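Local coordinates for protein beta-galactosidase (Bacillus circulans subsp. alkalophilus, PDB 3TTS) that probably hydrolyses terminal non-reducing beta-D-galactose residues from beta-galactosides and assembles as a trimer, at residues Leu421-Glu426 against Ala458-Met463. Sequence-based numbering, arbitrary orientation.
Sequences LNYVNE and APVMYM
Y423 reaches across to P459 and V460 with one edge of its ring. CE1 lies 3.5 Å from P459 O, which sits near the ring plane. V460 O approaches the same CE1 obliquely, at 3.4 Å. V460 CB meets CD1 in the plane of the ring, at 4.0 Å. Y423 holds CG anti to its backbone N (chi1 177°), and this carries the ring from the helix to the loop. Its hydroxyl then donates to a water 2.7 Å from OH, and the water donates to P459 O, also at 2.7 Å. The second contact is aliphatic. V460 CG2 packs against E426 CB at 3.8 Å and also touches E426 CG. The E426 chain bends at chi2 (-51°), and its carboxylate leads away to a salt bridge with K429 and a hydrogen bond with S588. P459 CB rests near E426 O. Replacing Y423 with an alanine would probably open a gap beside V460 and leave the water without its link to the helix.

Further hydrogen bonds help to fix Y423 and V460: Y423 OH to D404 N, V460 O to N407 ND2, and V460 N to T485 OG1. N422 is the N-cap of helix 423-436: its OD1 accepts from N425 N at 3.2 Å, with the donor above the carbonyl plane. M461 centres an inverse gamma turn. Y462 stacks on F487, and its OH is hydrogen-bonded to D495 OD1 and to Y357 OH of a second subunit.

The touching residues are buried within the trimerisation domain, which belongs to the glutaminase I-like clan. The loop at the C-terminal end of parallel strand 455-458 meets the first turn of helix 423-436, as in alpha/beta domains where loops at that end of a parallel sheet lie by helix N-termini.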
ATOM      1  N   LEU A 421      -7.624  18.085   3.443  1.00 25.24           N
ATOM      2  CA  LEU A 421      -8.625  18.806   2.679  1.00 24.49           C
ATOM      3  C   LEU A 421      -9.204  17.887   1.594  1.00 28.76           C
ATOM      4  O   LEU A 421      -8.492  17.367   0.726  1.00 28.79           O
ATOM      5  CB  LEU A 421      -8.054  20.095   2.085  1.00 24.75           C
ATOM      6  CG  LEU A 421      -8.975  20.865   1.132  1.00 25.71           C
ATOM      7  CD1 LEU A 421     -10.318  21.169   1.795  1.00 25.67           C
ATOM      8  CD2 LEU A 421      -8.303  22.151   0.665  1.00 25.88           C
ATOM      9  N   ASN A 422     -10.504  17.667   1.681  1.00 27.42           N
ATOM     10  CA  ASN A 422     -11.213  16.828   0.739  1.00 26.12           C
ATOM     11  C   ASN A 422     -12.378  17.666   0.257  1.00 24.14           C
ATOM     12  O   ASN A 422     -13.315  17.920   1.001  1.00 28.59           O
ATOM     13  CB  ASN A 422     -11.662  15.547   1.446  1.00 22.47           C
ATOM     14  CG  ASN A 422     -12.365  14.566   0.520  1.00 29.45           C
ATOM     15  OD1 ASN A 422     -13.293  14.927  -0.209  1.00 29.16           O
ATOM     16  ND2 ASN A 422     -11.940  13.304   0.571  1.00 29.63           N
ATOM     17  N   TYR A 423     -12.286  18.141  -0.977  1.00 23.11           N
ATOM     18  CA  TYR A 423     -13.266  19.067  -1.537  1.00 25.01           C
ATOM     19  C   TYR A 423     -14.711  18.573  -1.396  1.00 27.94           C
ATOM     20  O   TYR A 423     -15.562  19.251  -0.804  1.00 27.07           O
ATOM     21  CB  TYR A 423     -12.933  19.323  -3.004  1.00 22.42           C
ATOM     22  CG  TYR A 423     -13.888  20.224  -3.773  1.00 24.64           C
ATOM     23  CD1 TYR A 423     -14.147  21.530  -3.367  1.00 19.53           C
ATOM     24  CD2 TYR A 423     -14.486  19.776  -4.942  1.00 21.39           C
ATOM     25  CE1 TYR A 423     -14.997  22.341  -4.088  1.00 16.53           C
ATOM     26  CE2 TYR A 423     -15.327  20.580  -5.665  1.00 20.06           C
ATOM     27  CZ  TYR A 423     -15.584  21.861  -5.244  1.00 21.51           C
ATOM     28  OH  TYR A 423     -16.440  22.647  -6.010  1.00 23.90           O
ATOM     29  N   VAL A 424     -14.991  17.394  -1.932  1.00 19.91           N
ATOM     30  CA  VAL A 424     -16.354  16.902  -1.905  1.00 22.22           C
ATOM     31  C   VAL A 424     -16.881  16.795  -0.479  1.00 24.59           C
ATOM     32  O   VAL A 424     -18.076  16.996  -0.234  1.00 23.11           O
ATOM     33  CB  VAL A 424     -16.499  15.575  -2.660  1.00 27.55           C
ATOM     34  CG1 VAL A 424     -17.806  14.895  -2.291  1.00 24.15           C
ATOM     35  CG2 VAL A 424     -16.417  15.829  -4.179  1.00 25.70           C
ATOM     36  N   ASN A 425     -15.994  16.499   0.464  1.00 25.77           N
ATOM     37  CA  ASN A 425     -16.394  16.434   1.866  1.00 26.60           C
ATOM     38  C   ASN A 425     -16.825  17.800   2.386  1.00 26.50           C
ATOM     39  O   ASN A 425     -17.855  17.912   3.054  1.00 24.77           O
ATOM     40  CB  ASN A 425     -15.286  15.841   2.747  1.00 29.34           C
ATOM     41  CG  ASN A 425     -15.098  14.330   2.529  1.00 42.28           C
ATOM     42  OD1 ASN A 425     -14.034  13.774   2.822  1.00 43.19           O
ATOM     43  ND2 ASN A 425     -16.134  13.664   2.013  1.00 37.97           N
ATOM     44  N   GLU A 426     -16.049  18.833   2.055  1.00 20.47           N
ATOM     45  CA  GLU A 426     -16.368  20.188   2.477  1.00 23.22           C
ATOM     46  C   GLU A 426     -17.688  20.605   1.875  1.00 23.17           C
ATOM     47  O   GLU A 426     -18.529  21.193   2.552  1.00 26.66           O
ATOM     48  CB  GLU A 426     -15.262  21.176   2.079  1.00 24.98           C
ATOM     49  CG  GLU A 426     -13.947  20.975   2.836  1.00 23.81           C
ATOM     50  CD  GLU A 426     -14.151  20.909   4.332  1.00 30.66           C
ATOM     51  OE1 GLU A 426     -14.498  21.952   4.930  1.00 29.20           O
ATOM     52  OE2 GLU A 426     -13.981  19.806   4.908  1.00 33.83           O
ATOM     53  N   ALA A 458     -20.709  28.424  -1.921  1.00 21.90           N
ATOM     54  CA  ALA A 458     -19.615  27.949  -2.755  1.00 20.88           C
ATOM     55  C   ALA A 458     -18.448  27.486  -1.905  1.00 22.12           C
ATOM     56  O   ALA A 458     -17.456  28.200  -1.783  1.00 20.45           O
ATOM     57  CB  ALA A 458     -19.160  29.058  -3.687  1.00 22.29           C
ATOM     58  N   PRO A 459     -18.549  26.282  -1.317  1.00 24.86           N
ATOM     59  CA  PRO A 459     -17.467  25.818  -0.444  1.00 21.76           C
ATOM     60  C   PRO A 459     -16.174  25.645  -1.236  1.00 26.22           C
ATOM     61  O   PRO A 459     -16.215  25.102  -2.343  1.00 22.53           O
ATOM     62  CB  PRO A 459     -17.972  24.456   0.048  1.00 18.60           C
ATOM     63  CG  PRO A 459     -19.420  24.459  -0.225  1.00 20.59           C
ATOM     64  CD  PRO A 459     -19.581  25.252  -1.484  1.00 17.33           C
ATOM     65  N   VAL A 460     -15.060  26.119  -0.678  1.00 21.40           N
ATOM     66  CA  VAL A 460     -13.746  25.995  -1.303  1.00 23.83           C
ATOM     67  C   VAL A 460     -13.756  26.273  -2.810  1.00 23.79           C
ATOM     68  O   VAL A 460     -13.444  25.379  -3.609  1.00 21.54           O
ATOM     69  CB  VAL A 460     -13.139  24.591  -1.067  1.00 21.74           C
ATOM     70  CG1 VAL A 460     -11.640  24.658  -1.148  1.00 19.46           C
ATOM     71  CG2 VAL A 460     -13.560  24.050   0.287  1.00 23.43           C
ATOM     72  N   MET A 461     -14.117  27.500  -3.192  1.00 22.33           N
ATOM     73  CA  MET A 461     -14.117  27.899  -4.600  1.00 18.25           C
ATOM     74  C   MET A 461     -12.708  28.321  -4.962  1.00 22.10           C
ATOM     75  O   MET A 461     -12.444  29.483  -5.276  1.00 20.44           O
ATOM     76  CB  MET A 461     -15.122  29.021  -4.868  1.00 22.27           C
ATOM     77  CG  MET A 461     -15.411  29.278  -6.363  1.00 21.63           C
ATOM     78  SD  MET A 461     -15.641  27.768  -7.352  1.00 34.37           S
ATOM     79  CE  MET A 461     -17.001  26.957  -6.504  1.00 26.08           C
ATOM     80  N   TYR A 462     -11.812  27.340  -4.898  1.00 22.68           N
ATOM     81  CA  TYR A 462     -10.384  27.518  -5.073  1.00 20.75           C
ATOM     82  C   TYR A 462     -10.040  28.068  -6.456  1.00 22.73           C
ATOM     83  O   TYR A 462      -9.206  28.973  -6.590  1.00 22.29           O
ATOM     84  CB  TYR A 462      -9.671  26.188  -4.774  1.00 22.98           C
ATOM     85  CG  TYR A 462      -8.261  26.045  -5.299  1.00 20.94           C
ATOM     86  CD1 TYR A 462      -7.173  26.543  -4.586  1.00 18.38           C
ATOM     87  CD2 TYR A 462      -8.016  25.375  -6.504  1.00 22.53           C
ATOM     88  CE1 TYR A 462      -5.860  26.399  -5.076  1.00 24.74           C
ATOM     89  CE2 TYR A 462      -6.721  25.233  -7.006  1.00 23.23           C
ATOM     90  CZ  TYR A 462      -5.645  25.747  -6.288  1.00 23.51           C
ATOM     91  OH  TYR A 462      -4.370  25.600  -6.787  1.00 22.93           O
ATOM     92  N   MET A 463     -10.693  27.541  -7.482  1.00 21.38           N
ATOM     93  CA  MET A 463     -10.489  28.055  -8.826  1.00 19.52           C
ATOM     94  C   MET A 463     -11.636  28.973  -9.187  1.00 19.82           C
ATOM     95  O   MET A 463     -12.792  28.641  -8.985  1.00 25.23           O
ATOM     96  CB  MET A 463     -10.386  26.917  -9.838  1.00 22.14           C
ATOM     97  CG  MET A 463     -10.442  27.388 -11.291  1.00 23.93           C
ATOM     98  SD  MET A 463     -10.474  26.024 -12.454  1.00 24.62           S
ATOM     99  CE  MET A 463      -8.830  25.319 -12.237  1.00 17.03           C
TER
HETATM  100  O   HOH W   1     -17.635  24.607  -4.596  1.00 18.22           O